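Long-range contacts in LPXTG family cell surface protein Fms2 (Enterococcus faecium DO, PDB 5FCE), which probably mediates adhesion of the bacterium to host or surface ligands through the N-terminal ligand-binding region described here, part of a cell-wall-anchored protein: residues A[6-11]-A[22-27]; A[31-36]-A[62-67]; A[37-42]-A[56-61]. All coordinates share one frame; numbering follows the deposited sequence.

Interaction 1 (A[6-11]-A[22-27])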
loop_
_atom_site.group_PDB
_atom_site.type_symbol
_atom_site.label_atom_id
_atom_site.label_comp_id
_atom_site.label_asym_id
_atom_site.label_seq_id
_atom_site.Cartn_x
_atom_site.Cartn_y
_atom_site.Cartn_z
ATOM N N PHE A 6 7.641 -5.801 3.594
ATOM C CA PHE A 6 6.313 -6.395 3.440
ATOM C C PHE A 6 6.197 -7.123 2.111
ATOM O O PHE A 6 6.703 -6.654 1.088
ATOM C CB PHE A 6 5.221 -5.309 3.495
ATOM C CG PHE A 6 5.159 -4.564 4.799
ATOM C CD1 PHE A 6 4.425 -5.064 5.880
ATOM C CD2 PHE A 6 5.826 -3.351 4.948
ATOM C CE1 PHE A 6 4.368 -4.356 7.095
ATOM C CE2 PHE A 6 5.786 -2.656 6.151
ATOM C CZ PHE A 6 5.058 -3.166 7.233
ATOM N N THR A 7 5.523 -8.268 2.121
ATOM C CA THR A 7 5.157 -8.930 0.876
ATOM C C THR A 7 3.651 -8.778 0.725
ATOM O O THR A 7 2.950 -8.552 1.712
ATOM C CB THR A 7 5.566 -10.417 0.898
ATOM O OG1 THR A 7 5.224 -11.051 -0.343
ATOM C CG2 THR A 7 4.846 -11.113 1.992
ATOM N N VAL A 8 3.151 -8.883 -0.504
ATOM C CA VAL A 8 1.721 -8.756 -0.755
ATOM C C VAL A 8 1.307 -9.801 -1.760
ATOM O O VAL A 8 1.963 -9.949 -2.793
ATOM C CB VAL A 8 1.362 -7.366 -1.337
ATOM C CG1 VAL A 8 -0.134 -7.281 -1.677
ATOM C CG2 VAL A 8 1.727 -6.283 -0.370
ATOM N N LYS A 9 0.234 -10.530 -1.459
ATOM C CA LYS A 9 -0.407 -11.364 -2.469
ATOM C C LYS A 9 -1.329 -10.465 -3.283
ATOM O O LYS A 9 -2.423 -10.117 -2.840
ATOM C CB LYS A 9 -1.217 -12.487 -1.825
ATOM C CG LYS A 9 -0.380 -13.638 -1.287
ATOM C CD LYS A 9 -1.290 -14.755 -0.778
ATOM C CE LYS A 9 -0.500 -15.841 -0.059
ATOM N NZ LYS A 9 -1.366 -16.643 0.859
ATOM N N THR A 10 -0.878 -10.075 -4.468
ATOM C CA THR A 10 -1.536 -9.001 -5.216
ATOM C C THR A 10 -2.996 -9.280 -5.584
ATOM O O THR A 10 -3.793 -8.339 -5.677
ATOM C CB THR A 10 -0.731 -8.600 -6.470
ATOM O OG1 THR A 10 -0.672 -9.698 -7.388
ATOM C CG2 THR A 10 0.688 -8.192 -6.090
ATOM N N ASP A 11 -3.364 -10.548 -5.794
ATOM C CA ASP A 11 -4.764 -10.832 -6.161
ATOM C C ASP A 11 -5.751 -10.680 -5.001
ATOM O O ASP A 11 -6.977 -10.666 -5.210
ATOM C CB ASP A 11 -4.964 -12.174 -6.909
ATOM C CG ASP A 11 -4.231 -13.346 -6.274
ATOM O OD1 ASP A 11 -3.674 -13.224 -5.164
ATOM O OD2 ASP A 11 -4.225 -14.423 -6.915
ATOM N N ILE A 22 -9.085 1.288 -1.636
ATOM C CA ILE A 22 -8.207 0.173 -1.936
ATOM C C ILE A 22 -7.764 -0.484 -0.641
ATOM O O ILE A 22 -7.254 0.184 0.269
ATOM C CB ILE A 22 -6.967 0.616 -2.735
ATOM C CG1 ILE A 22 -7.407 1.249 -4.059
ATOM C CG2 ILE A 22 -6.029 -0.571 -2.978
ATOM C CD1 ILE A 22 -6.300 1.952 -4.837
ATOM N N THR A 23 -7.985 -1.792 -0.553
ATOM C CA THR A 23 -7.599 -2.568 0.615
ATOM C C THR A 23 -6.397 -3.452 0.262
ATOM O O THR A 23 -6.437 -4.224 -0.709
ATOM C CB THR A 23 -8.791 -3.410 1.117
ATOM O OG1 THR A 23 -9.834 -2.524 1.563
ATOM C CG2 THR A 23 -8.377 -4.295 2.254
ATOM N N ILE A 24 -5.326 -3.328 1.044
ATOM C CA ILE A 24 -4.079 -4.043 0.774
ATOM C C ILE A 24 -3.632 -4.845 1.977
ATOM O O ILE A 24 -3.297 -4.281 3.023
ATOM C CB ILE A 24 -2.934 -3.075 0.420
ATOM C CG1 ILE A 24 -3.329 -2.194 -0.759
ATOM C CG2 ILE A 24 -1.677 -3.846 0.075
ATOM C CD1 ILE A 24 -2.401 -1.014 -1.004
ATOM N N PRO A 25 -3.601 -6.175 1.830
ATOM C CA PRO A 25 -3.113 -7.025 2.915
ATOM C C PRO A 25 -1.607 -7.163 2.814
ATOM O O PRO A 25 -1.103 -7.733 1.839
ATOM C CB PRO A 25 -3.802 -8.372 2.652
ATOM C CG PRO A 25 -4.203 -8.347 1.188
ATOM C CD PRO A 25 -3.988 -6.953 0.640
ATOM N N VAL A 26 -0.891 -6.620 3.790
ATOM C CA VAL A 26 0.560 -6.741 3.787
ATOM C C VAL A 26 1.019 -7.757 4.825
ATOM O O VAL A 26 0.401 -7.916 5.877
ATOM C CB VAL A 26 1.260 -5.378 4.016
ATOM C CG1 VAL A 26 0.758 -4.344 2.994
ATOM C CG2 VAL A 26 1.002 -4.868 5.422
ATOM N N LYS A 27 2.087 -8.471 4.501
ATOM C CA LYS A 27 2.681 -9.427 5.441
ATOM C C LYS A 27 4.094 -8.984 5.805
ATOM O O LYS A 27 4.995 -8.972 4.962
ATOM C CB LYS A 27 2.691 -10.842 4.845
ATOM C CG LYS A 27 3.216 -11.913 5.802
ATOM C CD LYS A 27 3.116 -13.335 5.244
ATOM C CE LYS A 27 4.166 -13.614 4.174
ATOM N NZ LYS A 27 4.632 -15.045 4.116
HETATM O O HOH W 1 -0.929 -10.566 1.225
#
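T7 and K27 form an antiparallel hydrogen-bonded pair, the two bonds running from T7 N to K27 O (3.0 Å) and from K27 N to T7 O (2.9 Å). Beyond this pair the chains separate, and a water takes over: it accepts from K9 N and donates to P25 O, bridging a gap the backbones no longer close. On the outer face the side chains of T7 and K27 run alongside each other in the same direction. The bend at chi3 (75°) brings K27 CE back over the threonine methyl CG2, at 3.4 Å, tight for two carbons, and beyond CE the amino end leads away; a beta-branched residue and a long aliphatic stem with a charged end both suit this exposed face. F6 goes inward. Its CD1 meets V26 CG2 at 3.5 Å, the valine standing obliquely to the ring. V8 splits its branches: CG1 touches I24 CG2 (4.2 Å) and CG2 touches V26 CG1 (4.0 Å), compact methyls filling the flank of the strand. The contact ties the short N-terminal strand 6-7 to the mixed sheet of the flattened barrel, where strand 21-28 also bonds to strand 71-76; I22 and I24 rest on L41 of strand 36-42, while F6 and V8 reach strand 99-103.

Interaction 2 (A[31-36]-A[62-67])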
loop_
_atom_site.group_PDB
_atom_site.type_symbol
_atom_site.label_atom_id
_atom_site.label_comp_id
_atom_site.label_asym_id
_atom_site.label_seq_id
_atom_site.Cartn_x
_atom_site.Cartn_y
_atom_site.Cartn_z
ATOM N N SER A 31 8.351 -8.599 13.434
ATOM C CA SER A 31 7.395 -7.912 14.290
ATOM C C SER A 31 7.941 -6.535 14.661
ATOM O O SER A 31 9.071 -6.419 15.142
ATOM C CB SER A 31 7.106 -8.728 15.556
ATOM O OG SER A 31 6.442 -9.938 15.251
ATOM N N VAL A 32 7.140 -5.499 14.426
ATOM C CA VAL A 32 7.527 -4.114 14.691
ATOM C C VAL A 32 6.313 -3.358 15.195
ATOM O O VAL A 32 5.237 -3.451 14.609
ATOM C CB VAL A 32 8.026 -3.397 13.407
ATOM C CG1 VAL A 32 8.370 -1.929 13.702
ATOM C CG2 VAL A 32 9.238 -4.093 12.825
ATOM N N ASN A 33 6.481 -2.596 16.276
ATOM C CA ASN A 33 5.454 -1.645 16.678
ATOM C C ASN A 33 5.907 -0.242 16.263
ATOM O O ASN A 33 7.023 0.175 16.594
ATOM C CB ASN A 33 5.222 -1.680 18.198
ATOM C CG ASN A 33 4.608 -2.984 18.672
ATOM O OD1 ASN A 33 3.806 -3.597 17.969
ATOM N ND2 ASN A 33 4.981 -3.415 19.869
ATOM N N ALA A 34 5.054 0.481 15.543
ATOM C CA ALA A 34 5.392 1.835 15.102
ATOM C C ALA A 34 4.383 2.884 15.571
ATOM O O ALA A 34 3.171 2.731 15.415
ATOM C CB ALA A 34 5.550 1.882 13.587
ATOM N N SER A 35 4.899 3.974 16.119
ATOM C CA SER A 35 4.059 5.072 16.585
ATOM C C SER A 35 3.313 5.781 15.457
ATOM O O SER A 35 2.117 6.067 15.569
ATOM C CB SER A 35 4.933 6.070 17.343
ATOM O OG SER A 35 4.216 7.228 17.705
ATOM N N ASP A 36 4.025 6.074 14.375
ATOM C CA ASP A 36 3.431 6.820 13.272
ATOM C C ASP A 36 3.782 6.194 11.936
ATOM O O ASP A 36 4.953 6.001 11.612
ATOM C CB ASP A 36 3.888 8.274 13.319
ATOM C CG ASP A 36 3.477 8.949 14.591
ATOM O OD1 ASP A 36 2.338 9.455 14.636
ATOM O OD2 ASP A 36 4.284 8.931 15.548
ATOM N N ASP A 62 0.030 4.148 16.027
ATOM C CA ASP A 62 0.198 2.996 16.917
ATOM C C ASP A 62 -0.128 1.678 16.241
ATOM O O ASP A 62 -1.065 0.972 16.618
ATOM C CB ASP A 62 -0.613 3.192 18.198
ATOM C CG ASP A 62 -0.221 4.466 18.932
ATOM O OD1 ASP A 62 0.986 4.634 19.216
ATOM O OD2 ASP A 62 -1.105 5.308 19.190
ATOM N N VAL A 63 0.664 1.363 15.229
ATOM C CA VAL A 63 0.455 0.160 14.447
ATOM C C VAL A 63 1.289 -0.970 15.043
ATOM O O VAL A 63 2.433 -0.767 15.479
ATOM C CB VAL A 63 0.806 0.402 12.963
ATOM C CG1 VAL A 63 0.648 -0.884 12.151
ATOM C CG2 VAL A 63 -0.069 1.497 12.381
ATOM N N GLN A 64 0.683 -2.149 15.107
ATOM C CA GLN A 64 1.330 -3.338 15.635
ATOM C C GLN A 64 1.427 -4.372 14.512
ATOM O O GLN A 64 0.413 -4.947 14.099
ATOM C CB GLN A 64 0.487 -3.865 16.798
ATOM C CG GLN A 64 0.859 -5.225 17.348
ATOM C CD GLN A 64 -0.298 -5.840 18.131
ATOM O OE1 GLN A 64 -0.690 -6.986 17.892
ATOM N NE2 GLN A 64 -0.858 -5.067 19.064
ATOM N N TRP A 65 2.640 -4.574 13.999
ATOM C CA TRP A 65 2.896 -5.570 12.967
ATOM C C TRP A 65 3.487 -6.822 13.596
ATOM O O TRP A 65 4.420 -6.746 14.401
ATOM C CB TRP A 65 3.850 -5.017 11.903
ATOM C CG TRP A 65 3.198 -4.033 10.963
ATOM C CD1 TRP A 65 2.007 -4.195 10.295
ATOM C CD2 TRP A 65 3.710 -2.754 10.560
ATOM N NE1 TRP A 65 1.749 -3.087 9.517
ATOM C CE2 TRP A 65 2.777 -2.188 9.666
ATOM C CE3 TRP A 65 4.866 -2.025 10.876
ATOM C CZ2 TRP A 65 2.959 -0.926 9.087
ATOM C CZ3 TRP A 65 5.046 -0.770 10.293
ATOM C CH2 TRP A 65 4.097 -0.235 9.412
ATOM N N THR A 66 2.913 -7.967 13.250
ATOM C CA THR A 66 3.401 -9.250 13.723
ATOM C C THR A 66 3.929 -10.056 12.547
ATOM O O THR A 66 3.220 -10.257 11.559
ATOM C CB THR A 66 2.293 -10.034 14.416
ATOM O OG1 THR A 66 1.788 -9.253 15.508
ATOM C CG2 THR A 66 2.828 -11.339 14.941
ATOM N N ALA A 67 5.173 -10.508 12.672
ATOM C CA ALA A 67 5.875 -11.236 11.614
ATOM C C ALA A 67 5.018 -12.343 11.034
ATOM O O ALA A 67 4.535 -13.206 11.772
ATOM C CB ALA A 67 7.167 -11.824 12.150
HETATM O O HOH W 2 4.528 -5.927 16.973
#
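Strands 32-34 and 63-65 form a small two-stranded antiparallel sheet at one end of the flattened barrel, where the chain turns corners at S35 and D62 and passes into strands of the neighbouring sheet. The short axes lie 4.9 Å apart at 170°. V32 with W65 and A34 with V63 are hydrogen-bonded pairs, each joined by two backbone bonds, and D62 N to S35 O (2.9 Å) extends the pairing into the corner. V32, A34, V63 and W65 share the apolar inner face, to which V63 and W65 supply the bulk. The indole has V63 CG1 against one face, 3.5 Å above its plane and offset toward the rim, and A34 CB lies obliquely 4.3 Å from W65 CZ3; alanine is small enough to sit beside so large a ring. F6 and Y71 meet the tryptophan edge-to-face. N33 and Q64 occupy the other face, side by side with amide planes 67° apart, their polar ends suited to the solvent-facing side. The carboxamide of N33 places OD1 3.4 Å from Q64 CG, and a water donates to both N33 OD1 and W65 O. At the far end the exposed S31 brings its hydroxyl to segment 62-67, continuing the pairing with a side-chain acceptor: A67 N donates to S31 OG at 2.9 Å, almost straight at 175°.

Interaction 3 (A[37-42]-A[56-61])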
loop_
_atom_site.group_PDB
_atom_site.type_symbol
_atom_site.label_atom_id
_atom_site.label_comp_id
_atom_site.label_asym_id
_atom_site.label_seq_id
_atom_site.Cartn_x
_atom_site.Cartn_y
_atom_site.Cartn_z
ATOM N N VAL A 37 2.753 5.861 11.169
ATOM C CA VAL A 37 2.945 5.146 9.918
ATOM C C VAL A 37 2.260 5.944 8.801
ATOM O O VAL A 37 1.223 6.557 9.026
ATOM C CB VAL A 37 2.389 3.709 10.025
ATOM C CG1 VAL A 37 2.345 3.015 8.666
ATOM C CG2 VAL A 37 3.232 2.888 11.003
ATOM N N HIS A 38 2.873 5.979 7.624
ATOM C CA HIS A 38 2.297 6.675 6.471
ATOM C C HIS A 38 2.496 5.780 5.269
ATOM O O HIS A 38 3.633 5.534 4.866
ATOM C CB HIS A 38 3.033 7.996 6.250
ATOM C CG HIS A 38 2.557 8.777 5.062
ATOM N ND1 HIS A 38 3.337 9.736 4.451
ATOM C CD2 HIS A 38 1.382 8.761 4.388
ATOM C CE1 HIS A 38 2.664 10.278 3.453
ATOM N NE2 HIS A 38 1.478 9.698 3.387
ATOM N N ALA A 39 1.405 5.281 4.701
ATOM C CA ALA A 39 1.509 4.366 3.570
ATOM C C ALA A 39 1.073 5.082 2.301
ATOM O O ALA A 39 0.023 5.726 2.278
ATOM C CB ALA A 39 0.671 3.137 3.815
ATOM N N VAL A 40 1.893 4.999 1.256
ATOM C CA VAL A 40 1.624 5.736 0.023
ATOM C C VAL A 40 1.626 4.777 -1.164
ATOM O O VAL A 40 2.614 4.082 -1.407
ATOM C CB VAL A 40 2.657 6.869 -0.216
ATOM C CG1 VAL A 40 2.380 7.574 -1.541
ATOM C CG2 VAL A 40 2.631 7.881 0.920
ATOM N N LEU A 41 0.509 4.724 -1.888
ATOM C CA LEU A 41 0.443 3.941 -3.119
ATOM C C LEU A 41 0.835 4.865 -4.278
ATOM O O LEU A 41 0.282 5.959 -4.421
ATOM C CB LEU A 41 -0.975 3.417 -3.307
ATOM C CG LEU A 41 -1.257 2.178 -4.142
ATOM C CD1 LEU A 41 -0.388 1.007 -3.708
ATOM C CD2 LEU A 41 -2.742 1.833 -4.018
ATOM N N THR A 42 1.801 4.449 -5.087
ATOM C CA THR A 42 2.350 5.345 -6.099
ATOM C C THR A 42 2.556 4.628 -7.427
ATOM O O THR A 42 2.708 3.402 -7.455
ATOM C CB THR A 42 3.684 5.965 -5.610
ATOM O OG1 THR A 42 4.235 6.808 -6.624
ATOM C CG2 THR A 42 4.676 4.875 -5.271
ATOM N N GLY A 56 -2.904 6.958 -3.803
ATOM C CA GLY A 56 -3.588 7.212 -2.550
ATOM C C GLY A 56 -2.657 7.040 -1.374
ATOM O O GLY A 56 -1.556 6.505 -1.524
ATOM N N GLU A 57 -3.097 7.490 -0.202
ATOM C CA GLU A 57 -2.267 7.441 0.992
ATOM C C GLU A 57 -3.104 7.419 2.265
ATOM O O GLU A 57 -4.262 7.832 2.269
ATOM C CB GLU A 57 -1.288 8.624 1.029
ATOM C CG GLU A 57 -1.973 9.974 1.110
ATOM C CD GLU A 57 -1.011 11.141 1.001
ATOM O OE1 GLU A 57 0.163 11.008 1.425
ATOM O OE2 GLU A 57 -1.447 12.203 0.499
ATOM N N VAL A 58 -2.499 6.962 3.357
ATOM C CA VAL A 58 -3.193 6.924 4.634
ATOM C C VAL A 58 -2.174 7.142 5.746
ATOM O O VAL A 58 -1.003 6.772 5.612
ATOM C CB VAL A 58 -3.973 5.591 4.829
ATOM C CG1 VAL A 58 -3.022 4.404 4.932
ATOM C CG2 VAL A 58 -4.877 5.663 6.051
ATOM N N TYR A 59 -2.625 7.778 6.821
ATOM C CA TYR A 59 -1.804 8.004 8.005
ATOM C C TYR A 59 -2.381 7.193 9.156
ATOM O O TYR A 59 -3.593 7.237 9.410
ATOM C CB TYR A 59 -1.784 9.492 8.365
ATOM C CG TYR A 59 -1.064 10.368 7.366
ATOM C CD1 TYR A 59 0.310 10.558 7.445
ATOM C CD2 TYR A 59 -1.760 11.010 6.350
ATOM C CE1 TYR A 59 0.970 11.364 6.535
ATOM C CE2 TYR A 59 -1.108 11.814 5.436
ATOM C CZ TYR A 59 0.253 11.987 5.537
ATOM O OH TYR A 59 0.907 12.789 4.629
ATOM N N LEU A 60 -1.523 6.443 9.838
ATOM C CA LEU A 60 -1.965 5.534 10.885
ATOM C C LEU A 60 -1.176 5.786 12.148
ATOM O O LEU A 60 -0.008 6.198 12.098
ATOM C CB LEU A 60 -1.750 4.083 10.454
ATOM C CG LEU A 60 -2.559 3.640 9.238
ATOM C CD1 LEU A 60 -1.986 2.349 8.671
ATOM C CD2 LEU A 60 -4.020 3.456 9.634
ATOM N N LYS A 61 -1.801 5.518 13.289
ATOM C CA LYS A 61 -1.118 5.698 14.566
ATOM C C LYS A 61 -1.075 4.382 15.317
ATOM O O LYS A 61 -2.023 3.600 15.238
ATOM C CB LYS A 61 -1.829 6.759 15.417
ATOM C CG LYS A 61 -1.958 8.116 14.741
ATOM C CD LYS A 61 -3.245 8.185 13.915
ATOM C CE LYS A 61 -3.290 9.377 12.966
ATOM N NZ LYS A 61 -3.921 8.995 11.671
#
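Strands 37-42 and 56-60 are the arms of a beta hairpin, antiparallel at 176° with their axes 4.7 Å apart, and their backbone bonds run from V37 and L60 through A39 and V58 to L41 and G56, where the last, G56 N to L41 O, is weak. The outer face carries a polar, aromatic cluster centred on H38. Its imidazole is sandwiched: V40 CG2 lies over one face toward the rim, and the Y59 ring stacks on the opposite one, an offset stack with centroids 3.9 Å apart. Different first torsions, 178° in H38 and -68° in Y59, bring the two rings together, Y59 CE1 over the centre of the imidazole. At the edge, H38 NE2 donates to E57 OE1 at 2.7 Å, in the ring plane of H38, though the bond is somewhat bent and tilted from the carboxylate plane, on its anti side. Histidine suits the place because its flat ring can stack while its edge still donates; the nearby carboxylate would probably favour a protonated imidazole. The other face is apolar, with V37 against L60 and A39 CB against V58 CG1, and turns toward strand 71-76, where V58 meets I73 and I75. Strand 91-96 pairs with the other side of strand 36-42. At the edge of the imidazole, in its plane, V58 O comes within 3.3 Å of H38 CD2.

Interaction 3 is nested within the loop that interaction 2 closes: strands 32-34 and 36-42 follow each other, as do 54-60 and 63-65, so one long pair of strands bends at a corner and serves two sheets. Interaction 1 precedes both and belongs to the mixed sheet. The centres of interactions 1 and 3 lie about 7 Å from the chain centre, on opposite sides of it, and about half their touching residues are buried; interaction 2, centred about 15 Å out, is the most exposed. Interaction 1 has a single bonded pair, interaction 2 adds a backbone N-H to serine hydroxyl bond, and interaction 3 alone has an aromatic stack and a histidine-carboxylate bond. W65 joins all three, touching F6 and V37.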